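Local coordinates for LBCATS-a (Synthetic construct, PDB 5EY5), which probably acts as a tryptophan synthase alpha chain, cleaving indole-3-glycerol phosphate to indole and glyceraldehyde 3-phosphate, and binds sn-glycerol-3-phosphate, at residues A18-I23 with A45-L50; V98-Y103 with G125-D130; S171-C176 with P207-F212. All blocks are in the same frame, centred on the assembly; numbering follows the deposited sequence.

The three contacts are pairs of neighbouring strands in one closed eight-stranded parallel barrel. Contact 1 joins the first and second strands, contact 2 the third and fourth, contact 3 the sixth and seventh. Their centres lie about 12 to 14 Å apart. Contacts 1 and 2 share a seam, where L50 O is 2.8 Å from L100 N in a probable hydrogen bond. Across the barrel interior, I20 CD1 of contact 1 meets A209 CB of contact 3 at 3.7 Å, and I127 CD1 of contact 2 meets Y175 CD1 of contact 3 at 3.9 Å. Bound G3P is gripped by E49 and Y175 through the same O1, and L100 also touches it.

Contact 1 of 3, residues A18-I23 with A45-L50; sequences ALIPFI and ADIIEL. With G3P (sn-glycerol-3-phosphate), chain E.
D46 OD2 takes two partners. L19 N reaches D46 OD2 at 2.9 Å in a nearly straight bond (169° at the hydrogen), on the lone pair turned away from OD1. R261 NH1 adds a salt bridge to the same oxygen. CG of D46 sits beside its own backbone N (chi1 -62°), and the carboxylate reaches across to L19 N. L19 O in turn accepts the backbone N of D46 at 2.9 Å. Two bonds thus join this one pair of residues.

Beyond D46 the chains run parallel. E49 N donates to P21 O at 2.9 Å, and E49 O accepts I23 N. P21 has no N-H to offer here. Its ring is pressed against A45 instead, with P21 CD 3.5 Å from A45 CB, a tight carbon contact. The backbone N of I47 is buried without a partner. Strands 18-24 and 48-51, with helix 30-42 between them, form a beta-alpha-beta unit of the TIM barrel.

F22 and E49 point to the same face of the sheet, where the ligand lies. The extended side chain of E49 crosses F22 at about a right angle, with ring and carboxylate planes 78° apart. G3P O1 donates to E49 OE2 at 2.5 Å. E49 OE1 has no polar partner in the model and lies 3.6 Å from I20 CG2. I20 and I47 lie side by side, pointing the same way. G3P O2 stands 4.2 Å above one face of the F22 ring, offset toward its rim.

I23 and L50 point to the other face. They lie side by side, with I23 CG1 3.6 Å from L50 CD2, and I23 also touches T33 and L36 of helix 30-42.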
# COMPACT_ATOMS: atom_id res chain seq x y z
N ALA A 18 -42.03 -43.01 9.21
CA ALA A 18 -40.79 -43.33 8.51
C ALA A 18 -39.59 -42.75 9.25
O ALA A 18 -39.56 -41.56 9.57
CB ALA A 18 -40.81 -42.78 7.08
N LEU A 19 -38.61 -43.62 9.53
CA LEU A 19 -37.30 -43.21 10.00
C LEU A 19 -36.35 -43.21 8.80
O LEU A 19 -36.21 -44.23 8.12
CB LEU A 19 -36.78 -44.15 11.08
CG LEU A 19 -35.29 -44.00 11.42
CD1 LEU A 19 -35.04 -42.64 12.02
CD2 LEU A 19 -34.85 -45.10 12.38
N ILE A 20 -35.73 -42.07 8.54
CA ILE A 20 -34.94 -41.91 7.32
C ILE A 20 -33.53 -41.50 7.72
O ILE A 20 -33.28 -40.31 7.89
CB ILE A 20 -35.58 -40.86 6.40
CG1 ILE A 20 -37.05 -41.20 6.11
CG2 ILE A 20 -34.74 -40.69 5.13
CD1 ILE A 20 -37.90 -40.01 5.69
N PRO A 21 -32.60 -42.44 7.88
CA PRO A 21 -31.23 -42.05 8.20
C PRO A 21 -30.51 -41.50 6.98
O PRO A 21 -30.74 -41.93 5.85
CB PRO A 21 -30.58 -43.35 8.70
CG PRO A 21 -31.41 -44.45 8.14
CD PRO A 21 -32.81 -43.90 8.01
N PHE A 22 -29.62 -40.52 7.22
CA PHE A 22 -28.68 -40.05 6.21
C PHE A 22 -27.26 -40.41 6.62
O PHE A 22 -26.84 -40.09 7.74
CB PHE A 22 -28.78 -38.52 6.04
CG PHE A 22 -27.61 -37.92 5.31
CD1 PHE A 22 -27.70 -37.66 3.95
CD2 PHE A 22 -26.42 -37.63 5.97
CE1 PHE A 22 -26.62 -37.11 3.27
CE2 PHE A 22 -25.36 -37.11 5.30
CZ PHE A 22 -25.45 -36.84 3.95
N ILE A 23 -26.50 -41.04 5.71
CA ILE A 23 -25.05 -41.12 5.86
C ILE A 23 -24.39 -40.64 4.58
O ILE A 23 -24.96 -40.69 3.49
CB ILE A 23 -24.54 -42.55 6.19
CG1 ILE A 23 -24.98 -43.53 5.09
CG2 ILE A 23 -24.97 -42.97 7.59
CD1 ILE A 23 -24.40 -44.91 5.27
N ALA A 45 -34.61 -48.81 9.55
CA ALA A 45 -34.71 -47.68 8.64
C ALA A 45 -35.68 -47.99 7.51
O ALA A 45 -35.71 -49.11 6.98
CB ALA A 45 -33.34 -47.32 8.08
N ASP A 46 -36.49 -47.00 7.15
CA ASP A 46 -37.50 -47.21 6.12
C ASP A 46 -37.05 -46.70 4.77
O ASP A 46 -37.44 -47.27 3.74
CB ASP A 46 -38.80 -46.50 6.51
CG ASP A 46 -39.39 -47.04 7.78
OD1 ASP A 46 -40.00 -48.13 7.73
OD2 ASP A 46 -39.24 -46.38 8.84
N ILE A 47 -36.27 -45.64 4.77
CA ILE A 47 -35.67 -45.06 3.58
C ILE A 47 -34.27 -44.65 4.00
O ILE A 47 -34.07 -44.21 5.13
CB ILE A 47 -36.45 -43.84 3.05
CG1 ILE A 47 -37.90 -44.23 2.71
CG2 ILE A 47 -35.69 -43.21 1.87
CD1 ILE A 47 -38.84 -43.03 2.53
N ILE A 48 -33.31 -44.81 3.10
CA ILE A 48 -31.93 -44.47 3.39
C ILE A 48 -31.51 -43.37 2.43
O ILE A 48 -31.64 -43.53 1.20
CB ILE A 48 -31.00 -45.68 3.29
CG1 ILE A 48 -31.27 -46.62 4.45
CG2 ILE A 48 -29.54 -45.20 3.25
CD1 ILE A 48 -30.68 -47.98 4.28
N GLU A 49 -31.05 -42.25 2.99
CA GLU A 49 -30.40 -41.20 2.23
C GLU A 49 -28.90 -41.45 2.21
O GLU A 49 -28.27 -41.63 3.26
CB GLU A 49 -30.69 -39.83 2.83
CG GLU A 49 -32.14 -39.38 2.69
CD GLU A 49 -32.40 -38.02 3.34
OE1 GLU A 49 -33.58 -37.66 3.47
OE2 GLU A 49 -31.43 -37.33 3.71
N LEU A 50 -28.33 -41.44 1.01
CA LEU A 50 -26.89 -41.54 0.81
C LEU A 50 -26.40 -40.20 0.27
O LEU A 50 -26.83 -39.76 -0.80
CB LEU A 50 -26.53 -42.67 -0.16
CG LEU A 50 -26.69 -44.08 0.43
CD1 LEU A 50 -26.43 -45.16 -0.64
CD2 LEU A 50 -25.76 -44.27 1.61
O1 G3P E . -31.02 -35.22 5.07
C1 G3P E . -29.98 -34.32 5.36
C2 G3P E . -29.44 -34.57 6.76
O2 G3P E . -28.19 -33.93 6.83
C3 G3P E . -30.40 -34.06 7.85
O1P G3P E . -29.89 -32.93 8.53
O4P G3P E . -27.63 -33.59 9.52
O2P G3P E . -28.98 -31.87 10.76
O3P G3P E . -29.71 -34.20 10.77
P G3P E . -29.03 -33.15 9.93

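Contact 2 of 3, residues V98-Y103 with G125-D130; sequences VFLTYY and GLIVPD
Y102 meets P129 and D130 in two different ways. P129 crosses it at about a right angle, with CG 4.3 Å above one ring face and offset toward the rim. D130 comes to the ring edge, where OD2 lies in the ring plane, 3.6 Å from Y102 CD2. The carboxylate is turned 80° against the ring. CG of D130 lies between its backbone N and carbonyl carbon (chi1 50°), and this turns the carboxylate toward the other segment. D130 OD1 accepts a weak hydrogen bond from Y103 N at 3.0 Å. The far end of Y102 is held by D60 and A59 N, which both bond its OH. With an alanine in place of D130, Y103 N is likely to lose this acceptor and the Y102 edge its carboxylate neighbour.

V128 CG1 approaches the Y103 ring obliquely. Strands 97-100 and 125-127 are the third and fourth of the TIM barrel. They run parallel, and helices 103-109 and 111-121 carry the chain from one to the other. Three backbone bonds join them, from F99 N to G125 O, I127 N to F99 O and T101 N to I127 O.

On the face of V98, L100 and I127, the side chains cross each other. I127 CG1 meets V98 CG1 at 3.7 Å, about at a right angle. The other branch, I127 CG2, lies 3.8 Å from L100 CG, here at a slant. L100 CD2 reaches on to P129 CG at 3.6 Å. The same leucine touches G3P. G125 has no side chain; a CB there would crowd V98 CG2.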
# COMPACT_ATOMS: atom_id res chain seq x y z
N VAL A 98 -32.18 -43.06 -1.57
CA VAL A 98 -32.21 -41.69 -2.08
C VAL A 98 -30.78 -41.18 -2.12
O VAL A 98 -30.04 -41.32 -1.13
CB VAL A 98 -33.08 -40.78 -1.21
CG1 VAL A 98 -32.98 -39.31 -1.68
CG2 VAL A 98 -34.53 -41.26 -1.25
N PHE A 99 -30.38 -40.61 -3.26
CA PHE A 99 -29.11 -39.89 -3.39
C PHE A 99 -29.35 -38.43 -3.04
O PHE A 99 -30.22 -37.78 -3.63
CB PHE A 99 -28.54 -39.97 -4.81
CG PHE A 99 -27.72 -41.19 -5.08
CD1 PHE A 99 -27.64 -42.20 -4.14
CD2 PHE A 99 -27.01 -41.31 -6.27
CE1 PHE A 99 -26.88 -43.34 -4.39
CE2 PHE A 99 -26.25 -42.43 -6.53
CZ PHE A 99 -26.18 -43.45 -5.58
N LEU A 100 -28.55 -37.91 -2.10
CA LEU A 100 -28.55 -36.48 -1.80
C LEU A 100 -27.27 -35.94 -2.41
O LEU A 100 -26.17 -36.34 -2.02
CB LEU A 100 -28.64 -36.23 -0.29
CG LEU A 100 -28.79 -34.79 0.20
CD1 LEU A 100 -29.43 -34.78 1.60
CD2 LEU A 100 -27.44 -34.06 0.20
N THR A 101 -27.41 -35.12 -3.43
CA THR A 101 -26.23 -34.68 -4.16
C THR A 101 -26.42 -33.23 -4.55
O THR A 101 -27.52 -32.83 -4.91
CB THR A 101 -25.97 -35.55 -5.41
OG1 THR A 101 -24.86 -35.01 -6.15
CG2 THR A 101 -27.19 -35.61 -6.32
N TYR A 102 -25.36 -32.44 -4.44
CA TYR A 102 -25.36 -31.13 -5.06
C TYR A 102 -25.42 -31.28 -6.57
O TYR A 102 -25.21 -32.36 -7.13
CB TYR A 102 -24.15 -30.33 -4.60
CG TYR A 102 -24.29 -30.01 -3.13
CD1 TYR A 102 -23.97 -30.95 -2.17
CD2 TYR A 102 -24.82 -28.80 -2.73
CE1 TYR A 102 -24.14 -30.67 -0.82
CE2 TYR A 102 -24.99 -28.51 -1.39
CZ TYR A 102 -24.65 -29.45 -0.44
OH TYR A 102 -24.81 -29.16 0.89
N TYR A 103 -25.74 -30.16 -7.25
CA TYR A 103 -26.11 -30.21 -8.65
C TYR A 103 -24.91 -30.36 -9.57
O TYR A 103 -25.01 -31.04 -10.60
CB TYR A 103 -26.88 -28.94 -9.01
CG TYR A 103 -27.52 -29.02 -10.35
CD1 TYR A 103 -28.35 -30.09 -10.67
CD2 TYR A 103 -27.32 -28.03 -11.31
CE1 TYR A 103 -28.95 -30.18 -11.89
CE2 TYR A 103 -27.93 -28.12 -12.55
CZ TYR A 103 -28.74 -29.20 -12.82
OH TYR A 103 -29.37 -29.30 -14.04
N GLY A 125 -34.80 -42.06 -5.47
CA GLY A 125 -35.13 -40.66 -5.33
C GLY A 125 -33.89 -39.80 -5.23
O GLY A 125 -32.77 -40.28 -5.01
N LEU A 126 -34.11 -38.50 -5.41
CA LEU A 126 -33.04 -37.52 -5.49
C LEU A 126 -33.40 -36.34 -4.61
O LEU A 126 -34.53 -35.85 -4.65
CB LEU A 126 -32.83 -37.03 -6.92
CG LEU A 126 -32.43 -38.10 -7.93
CD1 LEU A 126 -32.09 -37.46 -9.27
CD2 LEU A 126 -31.25 -38.92 -7.40
N ILE A 127 -32.43 -35.92 -3.80
CA ILE A 127 -32.46 -34.67 -3.05
C ILE A 127 -31.30 -33.83 -3.57
O ILE A 127 -30.15 -34.27 -3.51
CB ILE A 127 -32.34 -34.91 -1.54
CG1 ILE A 127 -33.52 -35.74 -1.05
CG2 ILE A 127 -32.21 -33.58 -0.78
CD1 ILE A 127 -33.36 -36.18 0.40
N VAL A 128 -31.59 -32.66 -4.11
CA VAL A 128 -30.57 -31.81 -4.70
C VAL A 128 -30.59 -30.47 -3.98
O VAL A 128 -31.38 -29.58 -4.31
CB VAL A 128 -30.79 -31.62 -6.21
CG1 VAL A 128 -29.65 -30.79 -6.80
CG2 VAL A 128 -30.90 -32.97 -6.89
N PRO A 129 -29.74 -30.28 -2.97
CA PRO A 129 -29.95 -29.14 -2.07
C PRO A 129 -29.83 -27.77 -2.73
O PRO A 129 -30.49 -26.84 -2.28
CB PRO A 129 -28.90 -29.36 -0.98
CG PRO A 129 -28.68 -30.87 -0.97
CD PRO A 129 -28.77 -31.24 -2.43
N ASP A 130 -29.02 -27.59 -3.78
CA ASP A 130 -28.89 -26.26 -4.38
C ASP A 130 -29.68 -26.09 -5.67
O ASP A 130 -29.32 -25.25 -6.50
CB ASP A 130 -27.41 -25.92 -4.62
CG ASP A 130 -26.66 -27.03 -5.36
OD1 ASP A 130 -27.26 -28.11 -5.61
OD2 ASP A 130 -25.47 -26.83 -5.66

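Contact 3 of 3, residues S171-C176 with P207-F212; sequences SGFVYC and PIAVGF. With G3P (sn-glycerol-3-phosphate), chain E.
V174 N donates to P207 O at 2.9 Å, the first of four backbone bonds. V174 O accepts A209 N. A209 O then takes C176 N at 2.7 Å. G211 N closes the series on C176 O at 3.1 Å. All four are close to straight. V174, Y175 and C176 pair with I208, A209 and V210 in parallel register. These are the sixth and seventh strands of the TIM barrel.

Polar contact with the ligand comes from Y175. Y175 OH donates to G3P O1 at 2.8 Å, and that oxygen lies at the edge of the ring, near its plane. CG of Y175 is anti to the backbone N (chi1 -167°), and the end of the side chain comes nearer to the 207-212 segment. Y175 CE2 is 3.6 Å from G211 CA. A CB on G211 would collide with the tyrosine OH, so the absence of a side chain at G211 leaves room for the Y175 hydroxyl. Y175 OH also lies at the edge of the F212 ring, near its plane, 3.6 Å from F212 CD1. The backbone of F212 also approaches the phosphate.

Apolar contacts lie on both faces of the sheet. F173 CD1 meets A209 CB at 3.8 Å on the Y175 face. On the other face, C176 CB packs against I208 CG2 at 3.9 Å and also touches V210 CG2.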
# COMPACT_ATOMS: atom_id res chain seq x y z
N SER A 171 -42.03 -34.98 -5.79
CA SER A 171 -42.51 -36.35 -5.80
C SER A 171 -41.73 -37.14 -4.75
O SER A 171 -40.66 -36.71 -4.31
CB SER A 171 -42.40 -37.00 -7.19
OG SER A 171 -41.07 -36.92 -7.68
N GLY A 172 -42.28 -38.28 -4.36
CA GLY A 172 -41.66 -39.06 -3.31
C GLY A 172 -42.07 -38.56 -1.94
O GLY A 172 -42.97 -39.10 -1.31
N PHE A 173 -41.40 -37.52 -1.46
CA PHE A 173 -41.91 -36.83 -0.29
C PHE A 173 -41.48 -35.37 -0.37
O PHE A 173 -40.72 -34.97 -1.26
CB PHE A 173 -41.46 -37.51 1.02
CG PHE A 173 -39.97 -37.68 1.17
CD1 PHE A 173 -39.22 -36.79 1.93
CD2 PHE A 173 -39.31 -38.76 0.60
CE1 PHE A 173 -37.85 -36.95 2.10
CE2 PHE A 173 -37.94 -38.93 0.77
CZ PHE A 173 -37.22 -38.03 1.52
N VAL A 174 -42.01 -34.58 0.54
CA VAL A 174 -41.54 -33.22 0.74
C VAL A 174 -40.62 -33.21 1.94
O VAL A 174 -40.97 -33.72 3.02
CB VAL A 174 -42.71 -32.23 0.93
CG1 VAL A 174 -42.17 -30.84 1.22
CG2 VAL A 174 -43.58 -32.21 -0.31
N TYR A 175 -39.46 -32.63 1.77
CA TYR A 175 -38.47 -32.50 2.83
C TYR A 175 -38.70 -31.16 3.52
O TYR A 175 -38.47 -30.11 2.93
CB TYR A 175 -37.08 -32.63 2.22
CG TYR A 175 -35.94 -32.82 3.19
CD1 TYR A 175 -34.81 -33.54 2.82
CD2 TYR A 175 -35.96 -32.24 4.45
CE1 TYR A 175 -33.75 -33.70 3.70
CE2 TYR A 175 -34.92 -32.39 5.33
CZ TYR A 175 -33.82 -33.12 4.95
OH TYR A 175 -32.79 -33.26 5.85
N CYS A 176 -39.16 -31.20 4.77
CA CYS A 176 -39.43 -30.00 5.55
C CYS A 176 -38.19 -29.68 6.38
O CYS A 176 -37.79 -30.47 7.25
CB CYS A 176 -40.68 -30.21 6.42
SG CYS A 176 -41.13 -28.91 7.60
N PRO A 207 -46.31 -37.36 1.31
CA PRO A 207 -45.80 -37.51 2.68
C PRO A 207 -44.83 -36.38 2.98
O PRO A 207 -44.11 -35.90 2.11
CB PRO A 207 -45.09 -38.87 2.66
CG PRO A 207 -45.57 -39.55 1.41
CD PRO A 207 -45.91 -38.47 0.44
N ILE A 208 -44.78 -35.97 4.24
CA ILE A 208 -43.86 -34.93 4.67
C ILE A 208 -42.91 -35.52 5.71
O ILE A 208 -43.35 -36.11 6.70
CB ILE A 208 -44.60 -33.71 5.24
CG1 ILE A 208 -45.68 -33.27 4.24
CG2 ILE A 208 -43.60 -32.61 5.55
CD1 ILE A 208 -46.64 -32.21 4.78
N ALA A 209 -41.61 -35.38 5.46
CA ALA A 209 -40.56 -35.73 6.40
C ALA A 209 -39.85 -34.47 6.89
O ALA A 209 -39.69 -33.49 6.15
CB ALA A 209 -39.55 -36.66 5.74
N VAL A 210 -39.41 -34.49 8.15
CA VAL A 210 -38.75 -33.36 8.79
C VAL A 210 -37.30 -33.71 9.08
O VAL A 210 -37.00 -34.80 9.60
CB VAL A 210 -39.48 -32.95 10.08
CG1 VAL A 210 -38.70 -31.88 10.81
CG2 VAL A 210 -40.91 -32.48 9.76
N GLY A 211 -36.39 -32.79 8.75
CA GLY A 211 -34.96 -32.98 8.93
C GLY A 211 -34.26 -31.68 9.29
O GLY A 211 -34.86 -30.60 9.32
N PHE A 212 -32.94 -31.80 9.54
CA PHE A 212 -32.08 -30.74 10.08
C PHE A 212 -32.19 -30.65 11.60
O PHE A 212 -33.24 -30.27 12.15
CB PHE A 212 -32.42 -29.36 9.47
CG PHE A 212 -31.83 -29.11 8.10
CD1 PHE A 212 -32.14 -29.94 7.01
CD2 PHE A 212 -30.99 -28.02 7.88
CE1 PHE A 212 -31.62 -29.70 5.75
CE2 PHE A 212 -30.46 -27.77 6.62
CZ PHE A 212 -30.77 -28.60 5.55
O1 G3P E . -31.02 -35.22 5.07
C1 G3P E . -29.98 -34.32 5.36
C2 G3P E . -29.44 -34.57 6.76
O2 G3P E . -28.19 -33.93 6.83
C3 G3P E . -30.40 -34.06 7.85
O1P G3P E . -29.89 -32.93 8.53
O4P G3P E . -27.63 -33.59 9.52
O2P G3P E . -28.98 -31.87 10.76
O3P G3P E . -29.71 -34.20 10.77
P G3P E . -29.03 -33.15 9.93